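Local structure of putative sulfatase yidJ (Bacteroides fragilis, 2QZU) at residues E62-T67 with N386-G391; S206-Y211 with L224-N229; P239-E244 with V286-G291; N305-F310 with P363-M368. The protein probably hydrolyses sulfate esters, acting as a metal-dependent arylsulfatase. All blocks are in the same frame, centred on the assembly; numbering follows the deposited sequence.

Contact 1: residues E62-T67 with N386-G391; sequences EGINFT and NEVLTG
Val388 carries the helix side of this contact, and Phe66 and Ile64 meet it from the strand. The rim atom Phe66 CZ sits 3.9 Å from Val388 CG2 and almost as near to Val388 CG1, so the ring ends against the fork of the valine, the two side chains crossing at about a right angle. Phe66 has its CG beside the backbone N (chi1 -71°), which carries the ring out from the strand to the helix. Ile64 uses its longer branch: CD1 comes 3.4 Å from Val388 O, an apolar methyl against a carbonyl oxygen that also takes a hydrogen bond from Arg349. The shorter branch of Ile64 turns to its neighbour instead, with CG2 lying 3.8 Å above the plane of the Phe66 ring, toward its rim.

These two residues lie on one face of strand 64-66, which runs inside the large mixed sheet of this sulfatase-family α/β fold, parallel to strand 349-352 and antiparallel to strand 338-341. Backbone bonds tie Ile64 to Leu340 and Phe66 to Met338, which sets the two side chains in place. Helix 385-390 lies on that face, and Val388 also packs on Leu340. Spanning Val388 in the helix, Asn386 O is gripped twice by Thr390: the backbone N and, 2.7 Å away, OG1 reach Asn386 O from opposite faces of its carbonyl plane. Lys392 N in turn bonds to Thr390 OG1, and the chain leaves the helix at Gly391, whose phi is positive (91°) and whose N still bonds to Glu387 O.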
loop_
_atom_site.group_PDB
_atom_site.type_symbol
_atom_site.label_atom_id
_atom_site.label_comp_id
_atom_site.label_asym_id
_atom_site.label_seq_id
_atom_site.Cartn_x
_atom_site.Cartn_y
_atom_site.Cartn_z
ATOM N N GLU A 62 -0.182 26.072 -27.673
ATOM C CA GLU A 62 -0.652 25.881 -29.039
ATOM C C GLU A 62 -2.176 25.856 -29.086
ATOM O O GLU A 62 -2.771 25.662 -30.146
ATOM C CB GLU A 62 -0.093 24.576 -29.611
ATOM C CG GLU A 62 1.427 24.516 -29.640
ATOM C CD GLU A 62 1.951 23.300 -30.380
ATOM O OE1 GLU A 62 1.794 23.242 -31.618
ATOM O OE2 GLU A 62 2.515 22.400 -29.723
ATOM N N GLY A 63 -2.800 26.064 -27.929
ATOM C CA GLY A 63 -4.250 26.055 -27.856
ATOM C C GLY A 63 -4.819 26.936 -26.759
ATOM O O GLY A 63 -4.404 28.082 -26.588
ATOM N N ILE A 64 -5.766 26.391 -26.003
ATOM C CA ILE A 64 -6.416 27.135 -24.928
ATOM C C ILE A 64 -6.290 26.412 -23.594
ATOM O O ILE A 64 -6.397 25.187 -23.523
ATOM C CB ILE A 64 -7.919 27.307 -25.204
ATOM C CG1 ILE A 64 -8.144 27.802 -26.631
ATOM C CG2 ILE A 64 -8.517 28.288 -24.199
ATOM C CD1 ILE A 64 -9.553 27.549 -27.134
ATOM N N ASN A 65 -6.083 27.186 -22.536
ATOM C CA ASN A 65 -5.966 26.638 -21.196
ATOM C C ASN A 65 -7.144 27.194 -20.397
ATOM O O ASN A 65 -7.180 28.385 -20.084
ATOM C CB ASN A 65 -4.637 27.075 -20.567
ATOM C CG ASN A 65 -4.343 26.367 -19.255
ATOM O OD1 ASN A 65 -3.374 26.689 -18.568
ATOM N ND2 ASN A 65 -5.176 25.396 -18.902
ATOM N N PHE A 66 -8.118 26.340 -20.093
ATOM C CA PHE A 66 -9.289 26.757 -19.329
ATOM C C PHE A 66 -8.978 26.645 -17.842
ATOM O O PHE A 66 -9.130 25.582 -17.239
ATOM C CB PHE A 66 -10.494 25.891 -19.708
ATOM C CG PHE A 66 -11.023 26.168 -21.088
ATOM C CD1 PHE A 66 -11.722 27.345 -21.354
ATOM C CD2 PHE A 66 -10.820 25.259 -22.126
ATOM C CE1 PHE A 66 -12.214 27.615 -22.638
ATOM C CE2 PHE A 66 -11.306 25.521 -23.412
ATOM C CZ PHE A 66 -12.005 26.699 -23.666
ATOM N N THR A 67 -8.545 27.761 -17.260
ATOM C CA THR A 67 -8.149 27.810 -15.856
ATOM C C THR A 67 -9.243 27.790 -14.786
ATOM O O THR A 67 -8.927 27.805 -13.596
ATOM C CB THR A 67 -7.237 29.024 -15.599
ATOM O OG1 THR A 67 -7.891 30.213 -16.050
ATOM C CG2 THR A 67 -5.913 28.862 -16.341
ATOM N N ASN A 386 -19.334 27.531 -29.195
ATOM C CA ASN A 386 -19.042 28.880 -29.667
ATOM C C ASN A 386 -18.045 29.576 -28.749
ATOM O O ASN A 386 -17.092 30.210 -29.213
ATOM C CB ASN A 386 -20.327 29.705 -29.761
ATOM C CG ASN A 386 -20.081 31.086 -30.329
ATOM O OD1 ASN A 386 -20.116 32.086 -29.609
ATOM N ND2 ASN A 386 -19.806 31.149 -31.627
ATOM N N GLU A 387 -18.278 29.455 -27.444
ATOM C CA GLU A 387 -17.403 30.049 -26.441
ATOM C C GLU A 387 -15.983 29.493 -26.576
ATOM O O GLU A 387 -15.008 30.240 -26.531
ATOM C CB GLU A 387 -17.931 29.751 -25.034
ATOM C CG GLU A 387 -19.212 30.479 -24.623
ATOM C CD GLU A 387 -20.451 30.025 -25.379
ATOM O OE1 GLU A 387 -20.507 28.857 -25.820
ATOM O OE2 GLU A 387 -21.389 30.840 -25.513
ATOM N N VAL A 388 -15.868 28.179 -26.737
ATOM C CA VAL A 388 -14.561 27.552 -26.870
ATOM C C VAL A 388 -13.839 28.001 -28.142
ATOM O O VAL A 388 -12.663 28.357 -28.103
ATOM C CB VAL A 388 -14.684 26.007 -26.875
ATOM C CG1 VAL A 388 -13.340 25.375 -27.190
ATOM C CG2 VAL A 388 -15.181 25.526 -25.515
ATOM N N LEU A 389 -14.555 28.000 -29.261
ATOM C CA LEU A 389 -13.968 28.390 -30.541
ATOM C C LEU A 389 -13.558 29.857 -30.642
ATOM O O LEU A 389 -12.454 30.170 -31.090
ATOM C CB LEU A 389 -14.943 28.073 -31.679
ATOM C CG LEU A 389 -15.234 26.605 -31.998
ATOM C CD1 LEU A 389 -16.395 26.531 -32.984
ATOM C CD2 LEU A 389 -13.993 25.939 -32.579
ATOM N N THR A 390 -14.442 30.753 -30.220
ATOM C CA THR A 390 -14.180 32.186 -30.318
ATOM C C THR A 390 -13.530 32.819 -29.099
ATOM O O THR A 390 -12.825 33.822 -29.217
ATOM C CB THR A 390 -15.480 32.961 -30.599
ATOM O OG1 THR A 390 -16.376 32.804 -29.492
ATOM C CG2 THR A 390 -16.151 32.442 -31.864
ATOM N N GLY A 391 -13.764 32.240 -27.929
ATOM C CA GLY A 391 -13.207 32.810 -26.721
ATOM C C GLY A 391 -14.206 33.787 -26.130
ATOM O O GLY A 391 -13.925 34.455 -25.136
#

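Contact 2: residues S206-Y211 with L224-N229; sequences SKAIEY and LVVSMN
Leu224 does most of the work against helix 200-213, and it touches Tyr211 along nearly its whole length. Leu224 CB starts 4.0 Å from Tyr211 CE2. With CG anti to the backbone N (chi1 172°), the chain then runs past the ring in the direction opposite to the tyrosine's own, Leu224 CG passing close to Tyr211 CD2. At the fork the methyls part. Leu224 CD1 goes over one face of the ring, 4.2 Å from the centroid of Tyr211 and 28° off the ring normal, a CH-pi contact. Leu224 CD2 stays near Tyr211 CD2 and also reaches Ala208 CB at 4.0 Å. One step along the face of the strand, Val226 CG2 meets the same methyl, Ala208 CB, at 3.8 Å.

Residues 206-211 of the helix run nearly antiparallel to residues 224-228 of the strand (174°, axes 9.8 Å apart), as expected where a helix leads back into a parallel strand in a β-α-β crossover. His168, on another strand of the same sheet, meets the Tyr211 ring too. No hydrogen bond joins the two segments: helix and strand are held here by the fit of methyls to each other and to a ring face, dispersion in a buried layer rather than directed bonds.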
loop_
_atom_site.group_PDB
_atom_site.type_symbol
_atom_site.label_atom_id
_atom_site.label_comp_id
_atom_site.label_asym_id
_atom_site.label_seq_id
_atom_site.Cartn_x
_atom_site.Cartn_y
_atom_site.Cartn_z
ATOM N N SER A 206 2.122 4.129 -25.587
ATOM C CA SER A 206 2.681 3.322 -26.667
ATOM C C SER A 206 1.579 2.753 -27.554
ATOM O O SER A 206 1.717 2.722 -28.776
ATOM C CB SER A 206 3.531 2.179 -26.113
ATOM O OG SER A 206 4.721 2.684 -25.543
ATOM N N LYS A 207 0.482 2.309 -26.945
ATOM C CA LYS A 207 -0.625 1.758 -27.722
ATOM C C LYS A 207 -1.357 2.874 -28.469
ATOM O O LYS A 207 -1.879 2.659 -29.563
ATOM C CB LYS A 207 -1.606 1.007 -26.816
ATOM C CG LYS A 207 -0.992 -0.168 -26.056
ATOM C CD LYS A 207 -0.318 -1.185 -26.979
ATOM C CE LYS A 207 -1.320 -1.908 -27.870
ATOM N NZ LYS A 207 -0.666 -2.955 -28.710
ATOM N N ALA A 208 -1.399 4.066 -27.877
ATOM C CA ALA A 208 -2.055 5.203 -28.522
ATOM C C ALA A 208 -1.254 5.601 -29.759
ATOM O O ALA A 208 -1.821 5.981 -30.780
ATOM C CB ALA A 208 -2.149 6.382 -27.557
ATOM N N ILE A 209 0.070 5.507 -29.657
ATOM C CA ILE A 209 0.952 5.845 -30.770
ATOM C C ILE A 209 0.732 4.863 -31.920
ATOM O O ILE A 209 0.644 5.264 -33.079
ATOM C CB ILE A 209 2.432 5.842 -30.308
ATOM C CG1 ILE A 209 2.664 7.039 -29.378
ATOM C CG2 ILE A 209 3.371 5.896 -31.508
ATOM C CD1 ILE A 209 4.042 7.090 -28.751
ATOM N N GLU A 210 0.628 3.576 -31.606
ATOM C CA GLU A 210 0.386 2.595 -32.655
ATOM C C GLU A 210 -0.944 2.894 -33.341
ATOM O O GLU A 210 -1.043 2.832 -34.569
ATOM C CB GLU A 210 0.373 1.180 -32.077
ATOM C CG GLU A 210 1.674 0.814 -31.388
ATOM C CD GLU A 210 1.719 -0.632 -30.946
ATOM O OE1 GLU A 210 0.683 -1.144 -30.475
ATOM O OE2 GLU A 210 2.797 -1.250 -31.060
ATOM N N TYR A 211 -1.962 3.226 -32.553
ATOM C CA TYR A 211 -3.273 3.537 -33.117
ATOM C C TYR A 211 -3.170 4.746 -34.045
ATOM O O TYR A 211 -3.670 4.729 -35.170
ATOM C CB TYR A 211 -4.279 3.848 -32.007
ATOM C CG TYR A 211 -5.693 4.010 -32.521
ATOM C CD1 TYR A 211 -6.468 2.898 -32.838
ATOM C CD2 TYR A 211 -6.248 5.274 -32.703
ATOM C CE1 TYR A 211 -7.765 3.039 -33.323
ATOM C CE2 TYR A 211 -7.546 5.428 -33.189
ATOM C CZ TYR A 211 -8.296 4.305 -33.496
ATOM O OH TYR A 211 -9.582 4.441 -33.970
ATOM N N LEU A 224 -10.039 8.949 -30.535
ATOM C CA LEU A 224 -9.319 8.078 -29.618
ATOM C C LEU A 224 -9.342 8.661 -28.218
ATOM O O LEU A 224 -9.094 9.853 -28.025
ATOM C CB LEU A 224 -7.859 7.903 -30.067
ATOM C CG LEU A 224 -6.916 7.168 -29.101
ATOM C CD1 LEU A 224 -7.250 5.684 -29.092
ATOM C CD2 LEU A 224 -5.460 7.374 -29.524
ATOM N N VAL A 225 -9.663 7.824 -27.243
ATOM C CA VAL A 225 -9.657 8.250 -25.854
ATOM C C VAL A 225 -8.494 7.529 -25.186
ATOM O O VAL A 225 -8.307 6.327 -25.382
ATOM C CB VAL A 225 -10.955 7.857 -25.101
ATOM C CG1 VAL A 225 -10.804 8.181 -23.619
ATOM C CG2 VAL A 225 -12.152 8.589 -25.684
ATOM N N VAL A 226 -7.695 8.267 -24.425
ATOM C CA VAL A 226 -6.586 7.682 -23.687
ATOM C C VAL A 226 -6.876 8.099 -22.245
ATOM O O VAL A 226 -6.739 9.267 -21.889
ATOM C CB VAL A 226 -5.221 8.243 -24.148
ATOM C CG1 VAL A 226 -4.099 7.573 -23.373
ATOM C CG2 VAL A 226 -5.038 8.001 -25.640
ATOM N N SER A 227 -7.301 7.132 -21.438
ATOM C CA SER A 227 -7.672 7.360 -20.046
ATOM C C SER A 227 -6.621 6.790 -19.093
ATOM O O SER A 227 -6.640 5.601 -18.768
ATOM C CB SER A 227 -9.037 6.710 -19.791
ATOM O OG SER A 227 -9.466 6.882 -18.454
HETATM N N MSE A 228 -5.711 7.651 -18.640
HETATM C CA MSE A 228 -4.634 7.232 -17.742
HETATM C C MSE A 228 -5.063 7.256 -16.282
HETATM O O MSE A 228 -5.885 8.080 -15.881
HETATM C CB MSE A 228 -3.419 8.133 -17.943
HETATM C CG MSE A 228 -2.856 8.081 -19.357
HETATM SE SE MSE A 228 -1.447 9.389 -19.610
HETATM C CE MSE A 228 -0.890 8.885 -21.401
ATOM N N ASN A 229 -4.490 6.355 -15.490
ATOM C CA ASN A 229 -4.836 6.250 -14.076
ATOM C C ASN A 229 -4.072 7.248 -13.199
ATOM O O ASN A 229 -4.687 8.024 -12.467
ATOM C CB ASN A 229 -4.625 4.812 -13.591
ATOM C CG ASN A 229 -5.556 4.447 -12.449
ATOM O OD1 ASN A 229 -5.744 5.227 -11.519
ATOM N ND2 ASN A 229 -6.142 3.256 -12.513
#

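Contact 3: residues P239-E244 with V286-G291; sequences PDRYKE and VDENVG
Tyr242 and Glu288 are joined by a short hydrogen bond in which Tyr242 OH donates to Glu288 OE2 at 2.6 Å. The hydroxyl arrives from well above the carboxylate plane, 70° out of it, and the ring and carboxylate planes stand 67° apart. A second donor reaches the same oxygen: water 1 gives a hydrogen to Glu288 OE2 at 2.8 Å while accepting one from Arg241 NE, also at 2.8 Å. The water lies in the plane of the guanidinium, at its edge, and so spans a gap in which Arg241 NE and Glu288 OE2 stay 4.3 Å apart. At its far end the arginine has a direct salt bridge, from NH2 to Glu202.

Behind the polar atoms, Arg241 folds back on its neighbour. Its CG lies 4.0 Å above the plane of the Tyr242 ring, over the centre, and Tyr242 CE2 lies under one face of the guanidinium. Pro239, the N-cap residue of helix 240-244, sets its CD at an edge of the ring. The bond from Tyr242 and the water bridge from Arg241 link this short helix to the long helix 267-299, and its Asp240 forms a salt bridge with Lys373 of the second subunit. Two donated hydrogens on Glu288 OE2, with a positive charge just beyond the water, would probably stabilise this carboxylate in its ionised form.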
loop_
_atom_site.group_PDB
_atom_site.type_symbol
_atom_site.label_atom_id
_atom_site.label_comp_id
_atom_site.label_asym_id
_atom_site.label_seq_id
_atom_site.Cartn_x
_atom_site.Cartn_y
_atom_site.Cartn_z
ATOM N N PRO A 239 7.638 5.482 -11.790
ATOM C CA PRO A 239 9.075 5.255 -11.979
ATOM C C PRO A 239 9.966 6.217 -11.200
ATOM O O PRO A 239 9.659 7.404 -11.060
ATOM C CB PRO A 239 9.245 5.386 -13.487
ATOM C CG PRO A 239 7.952 4.799 -13.996
ATOM C CD PRO A 239 6.936 5.467 -13.087
ATOM N N ASP A 240 11.079 5.684 -10.711
ATOM C CA ASP A 240 12.037 6.446 -9.921
ATOM C C ASP A 240 12.548 7.723 -10.569
ATOM O O ASP A 240 12.798 8.707 -9.871
ATOM C CB ASP A 240 13.229 5.561 -9.552
ATOM C CG ASP A 240 12.824 4.371 -8.711
ATOM O OD1 ASP A 240 12.047 4.567 -7.755
ATOM O OD2 ASP A 240 13.283 3.244 -9.002
ATOM N N ARG A 241 12.709 7.719 -11.888
ATOM C CA ARG A 241 13.215 8.914 -12.557
ATOM C C ARG A 241 12.303 10.124 -12.362
ATOM O O ARG A 241 12.773 11.261 -12.330
ATOM C CB ARG A 241 13.457 8.645 -14.049
ATOM C CG ARG A 241 12.259 8.155 -14.849
ATOM C CD ARG A 241 12.677 7.899 -16.294
ATOM N NE ARG A 241 11.566 7.530 -17.169
ATOM C CZ ARG A 241 10.967 6.342 -17.171
ATOM N NH1 ARG A 241 11.367 5.389 -16.340
ATOM N NH2 ARG A 241 9.975 6.101 -18.018
ATOM N N TYR A 242 11.003 9.891 -12.219
ATOM C CA TYR A 242 10.084 11.001 -12.001
ATOM C C TYR A 242 10.137 11.463 -10.545
ATOM O O TYR A 242 9.940 12.644 -10.252
ATOM C CB TYR A 242 8.666 10.591 -12.404
ATOM C CG TYR A 242 8.586 10.213 -13.863
ATOM C CD1 TYR A 242 8.901 11.141 -14.860
ATOM C CD2 TYR A 242 8.242 8.924 -14.251
ATOM C CE1 TYR A 242 8.878 10.789 -16.201
ATOM C CE2 TYR A 242 8.215 8.561 -15.591
ATOM C CZ TYR A 242 8.534 9.502 -16.559
ATOM O OH TYR A 242 8.501 9.148 -17.883
ATOM N N LYS A 243 10.421 10.539 -9.633
ATOM C CA LYS A 243 10.522 10.886 -8.220
ATOM C C LYS A 243 11.779 11.721 -7.977
ATOM O O LYS A 243 11.769 12.655 -7.174
ATOM C CB LYS A 243 10.567 9.622 -7.349
ATOM C CG LYS A 243 9.288 8.793 -7.349
ATOM C CD LYS A 243 9.400 7.625 -6.364
ATOM C CE LYS A 243 8.146 6.769 -6.340
ATOM N NZ LYS A 243 8.260 5.658 -5.346
ATOM N N GLU A 244 12.857 11.379 -8.681
ATOM C CA GLU A 244 14.134 12.085 -8.549
ATOM C C GLU A 244 13.996 13.581 -8.802
ATOM O O GLU A 244 14.723 14.385 -8.226
ATOM C CB GLU A 244 15.164 11.520 -9.534
ATOM C CG GLU A 244 16.322 10.779 -8.887
ATOM C CD GLU A 244 16.138 9.273 -8.902
ATOM O OE1 GLU A 244 16.088 8.693 -10.008
ATOM O OE2 GLU A 244 16.046 8.671 -7.810
ATOM N N VAL A 286 3.031 11.493 -16.261
ATOM C CA VAL A 286 1.876 11.518 -17.151
ATOM C C VAL A 286 2.168 12.523 -18.266
ATOM O O VAL A 286 1.932 12.249 -19.442
ATOM C CB VAL A 286 0.591 11.925 -16.384
ATOM C CG1 VAL A 286 -0.488 12.389 -17.353
ATOM C CG2 VAL A 286 0.073 10.731 -15.582
ATOM N N ASP A 287 2.707 13.676 -17.880
ATOM C CA ASP A 287 3.044 14.741 -18.821
ATOM C C ASP A 287 3.956 14.245 -19.941
ATOM O O ASP A 287 3.718 14.519 -21.118
ATOM C CB ASP A 287 3.729 15.890 -18.074
ATOM C CG ASP A 287 4.060 17.064 -18.979
ATOM O OD1 ASP A 287 3.139 17.843 -19.309
ATOM O OD2 ASP A 287 5.241 17.203 -19.360
ATOM N N GLU A 288 4.998 13.507 -19.575
ATOM C CA GLU A 288 5.938 12.997 -20.565
ATOM C C GLU A 288 5.258 12.069 -21.564
ATOM O O GLU A 288 5.553 12.105 -22.759
ATOM C CB GLU A 288 7.097 12.271 -19.873
ATOM C CG GLU A 288 8.102 11.666 -20.843
ATOM C CD GLU A 288 9.412 11.298 -20.175
ATOM O OE1 GLU A 288 10.154 12.217 -19.773
ATOM O OE2 GLU A 288 9.699 10.090 -20.050
ATOM N N ASN A 289 4.338 11.242 -21.084
ATOM C CA ASN A 289 3.648 10.331 -21.981
ATOM C C ASN A 289 2.621 11.050 -22.850
ATOM O O ASN A 289 2.342 10.621 -23.967
ATOM C CB ASN A 289 3.047 9.179 -21.176
ATOM C CG ASN A 289 4.107 8.186 -20.749
ATOM O OD1 ASN A 289 4.706 7.513 -21.591
ATOM N ND2 ASN A 289 4.376 8.112 -19.447
ATOM N N VAL A 290 2.071 12.153 -22.349
ATOM C CA VAL A 290 1.139 12.940 -23.147
ATOM C C VAL A 290 1.988 13.526 -24.279
ATOM O O VAL A 290 1.551 13.610 -25.426
ATOM C CB VAL A 290 0.508 14.092 -22.332
ATOM C CG1 VAL A 290 -0.196 15.071 -23.267
ATOM C CG2 VAL A 290 -0.493 13.527 -21.325
ATOM N N GLY A 291 3.215 13.913 -23.941
ATOM C CA GLY A 291 4.125 14.469 -24.929
ATOM C C GLY A 291 4.405 13.482 -26.050
ATOM O O GLY A 291 4.529 13.869 -27.216
HETATM O O HOH W 1 11.973 10.080 -18.335
#

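Contact 4: residues N305-F310 with P363-M368; sequences NTIVVF and PTLLSM
Next to Leu365, whose methyl packs on Ile307 and Val309, the hydroxyl Thr364 OG1 is gripped by several groups: it is hydrogen-bonded to Asp360 O and Leu384 N, with a weak bond to Phe382 O. The bond to Leu384 N and the weak one to Phe382 O tie helix 361-368 to the chain that follows it, while the bond to Asp360 O stays at the start of the helix, in a layer lying against the central mixed sheet of the alkaline-phosphatase-like fold shared by sulfatases. Helix residues 363-368 run almost antiparallel to strand residues 306-310, at 163° with the axes 11.1 Å apart, and the side chains between them are apolar.

Leu365 comes in with a single methyl. Leu365 CD2 touches Ile307 CG2 at 3.9 Å and Val309 CG2 at 4.1 Å, two branches from alternate residues on one face of the strand. Leu365 and Ile307 slide past each other in opposite directions, whereas Val309 lies at a slant to the leucine. Strand 306-311 is flanked by strands 29-35 and 338-341, and both neighbours add to this surface: Leu365 also packs on Phe32, and Met368 on Leu340.

One turn on, the selenomethionine Met368 extends from its backbone as far as SE, held on the helix by its N bonding to Thr364 O at 3.0 Å. The last torsion then bends the chain (chi3 71°), bringing Met368 CE to 4.3 Å from Ile307 CD1, the tip of the isoleucine's longer branch.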
loop_
_atom_site.group_PDB
_atom_site.type_symbol
_atom_site.label_atom_id
_atom_site.label_comp_id
_atom_site.label_asym_id
_atom_site.label_seq_id
_atom_site.Cartn_x
_atom_site.Cartn_y
_atom_site.Cartn_z
ATOM N N ASN A 305 -5.417 19.192 -37.676
ATOM C CA ASN A 305 -6.860 19.053 -37.838
ATOM C C ASN A 305 -7.447 18.015 -36.912
ATOM O O ASN A 305 -8.304 17.216 -37.299
ATOM C CB ASN A 305 -7.244 18.724 -39.281
ATOM C CG ASN A 305 -8.726 18.946 -39.536
ATOM O OD1 ASN A 305 -9.277 19.986 -39.155
ATOM N ND2 ASN A 305 -9.376 17.979 -40.175
ATOM N N THR A 306 -6.958 18.036 -35.678
ATOM C CA THR A 306 -7.425 17.131 -34.645
ATOM C C THR A 306 -7.660 17.959 -33.399
ATOM O O THR A 306 -6.855 18.824 -33.058
ATOM C CB THR A 306 -6.374 16.058 -34.306
ATOM O OG1 THR A 306 -6.195 15.185 -35.426
ATOM C CG2 THR A 306 -6.815 15.242 -33.085
ATOM N N ILE A 307 -8.782 17.721 -32.737
ATOM C CA ILE A 307 -9.060 18.427 -31.499
ATOM C C ILE A 307 -8.421 17.561 -30.423
ATOM O O ILE A 307 -8.784 16.397 -30.264
ATOM C CB ILE A 307 -10.570 18.527 -31.222
ATOM C CG1 ILE A 307 -11.241 19.384 -32.298
ATOM C CG2 ILE A 307 -10.805 19.117 -29.829
ATOM C CD1 ILE A 307 -12.754 19.354 -32.245
ATOM N N VAL A 308 -7.446 18.117 -29.712
ATOM C CA VAL A 308 -6.783 17.388 -28.640
ATOM C C VAL A 308 -7.250 18.006 -27.332
ATOM O O VAL A 308 -7.200 19.223 -27.156
ATOM C CB VAL A 308 -5.245 17.495 -28.736
ATOM C CG1 VAL A 308 -4.585 16.782 -27.541
ATOM C CG2 VAL A 308 -4.771 16.885 -30.042
ATOM N N VAL A 309 -7.726 17.160 -26.427
ATOM C CA VAL A 309 -8.210 17.616 -25.134
ATOM C C VAL A 309 -7.461 16.913 -24.013
ATOM O O VAL A 309 -7.261 15.699 -24.079
ATOM C CB VAL A 309 -9.713 17.277 -24.939
ATOM C CG1 VAL A 309 -10.190 17.790 -23.586
ATOM C CG2 VAL A 309 -10.542 17.853 -26.067
ATOM N N PHE A 310 -7.016 17.670 -23.011
ATOM C CA PHE A 310 -6.383 17.057 -21.843
ATOM C C PHE A 310 -7.207 17.522 -20.653
ATOM O O PHE A 310 -7.320 18.723 -20.398
ATOM C CB PHE A 310 -4.935 17.496 -21.612
ATOM C CG PHE A 310 -4.318 16.848 -20.394
ATOM C CD1 PHE A 310 -3.917 15.518 -20.431
ATOM C CD2 PHE A 310 -4.234 17.538 -19.185
ATOM C CE1 PHE A 310 -3.449 14.874 -19.285
ATOM C CE2 PHE A 310 -3.766 16.903 -18.028
ATOM C CZ PHE A 310 -3.376 15.570 -18.080
ATOM N N PRO A 363 -21.825 17.702 -25.731
ATOM C CA PRO A 363 -22.387 18.612 -26.737
ATOM C C PRO A 363 -21.370 19.597 -27.323
ATOM O O PRO A 363 -21.416 19.910 -28.514
ATOM C CB PRO A 363 -23.508 19.319 -25.978
ATOM C CG PRO A 363 -22.968 19.386 -24.587
ATOM C CD PRO A 363 -22.372 18.001 -24.392
ATOM N N THR A 364 -20.453 20.075 -26.489
ATOM C CA THR A 364 -19.443 21.030 -26.936
ATOM C C THR A 364 -18.564 20.482 -28.059
ATOM O O THR A 364 -18.426 21.115 -29.106
ATOM C CB THR A 364 -18.556 21.485 -25.754
ATOM O OG1 THR A 364 -19.384 22.083 -24.746
ATOM C CG2 THR A 364 -17.518 22.511 -26.214
ATOM N N LEU A 365 -17.977 19.304 -27.855
ATOM C CA LEU A 365 -17.113 18.717 -28.879
ATOM C C LEU A 365 -17.892 18.340 -30.138
ATOM O O LEU A 365 -17.459 18.626 -31.251
ATOM C CB LEU A 365 -16.387 17.487 -28.325
ATOM C CG LEU A 365 -15.305 17.770 -27.270
ATOM C CD1 LEU A 365 -14.853 16.465 -26.624
ATOM C CD2 LEU A 365 -14.124 18.479 -27.926
ATOM N N LEU A 366 -19.047 17.708 -29.962
ATOM C CA LEU A 366 -19.851 17.304 -31.111
ATOM C C LEU A 366 -20.205 18.489 -32.009
ATOM O O LEU A 366 -20.120 18.385 -33.231
ATOM C CB LEU A 366 -21.125 16.599 -30.640
ATOM C CG LEU A 366 -21.269 15.107 -30.963
ATOM C CD1 LEU A 366 -19.936 14.395 -30.850
ATOM C CD2 LEU A 366 -22.303 14.489 -30.030
ATOM N N SER A 367 -20.608 19.606 -31.408
ATOM C CA SER A 367 -20.951 20.791 -32.194
ATOM C C SER A 367 -19.691 21.352 -32.859
ATOM O O SER A 367 -19.724 21.747 -34.021
ATOM C CB SER A 367 -21.601 21.866 -31.312
ATOM O OG SER A 367 -22.922 21.498 -30.942
HETATM N N MSE A 368 -18.582 21.381 -32.124
HETATM C CA MSE A 368 -17.326 21.882 -32.680
HETATM C C MSE A 368 -16.900 21.038 -33.877
HETATM O O MSE A 368 -16.310 21.545 -34.831
HETATM C CB MSE A 368 -16.206 21.836 -31.632
HETATM C CG MSE A 368 -16.294 22.880 -30.535
HETATM SE SE MSE A 368 -14.921 22.559 -29.195
HETATM C CE MSE A 368 -13.371 23.087 -30.234
#

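Contacts 1, 2 and 4 all rest on the same mixed sheet, but on different faces of it. Helices 361-368 and 385-390, consecutive in the chain, share one face: contacts 1 and 4 have centres 11 Å apart and meet where Val388 CG1 lies 3.8 Å from Met368 SE. The other face carries helices 200-213 and 267-299, and there contacts 2 and 3 touch through Met228 and Val286, while Val290 packs on Phe310 to join contacts 3 and 4 through the sheet. Along the chain contacts 2, 3 and 4 follow in series, all nested within the long loop closed by contact 1; with helices packed on both faces, the sheet forms the middle layer of the fold.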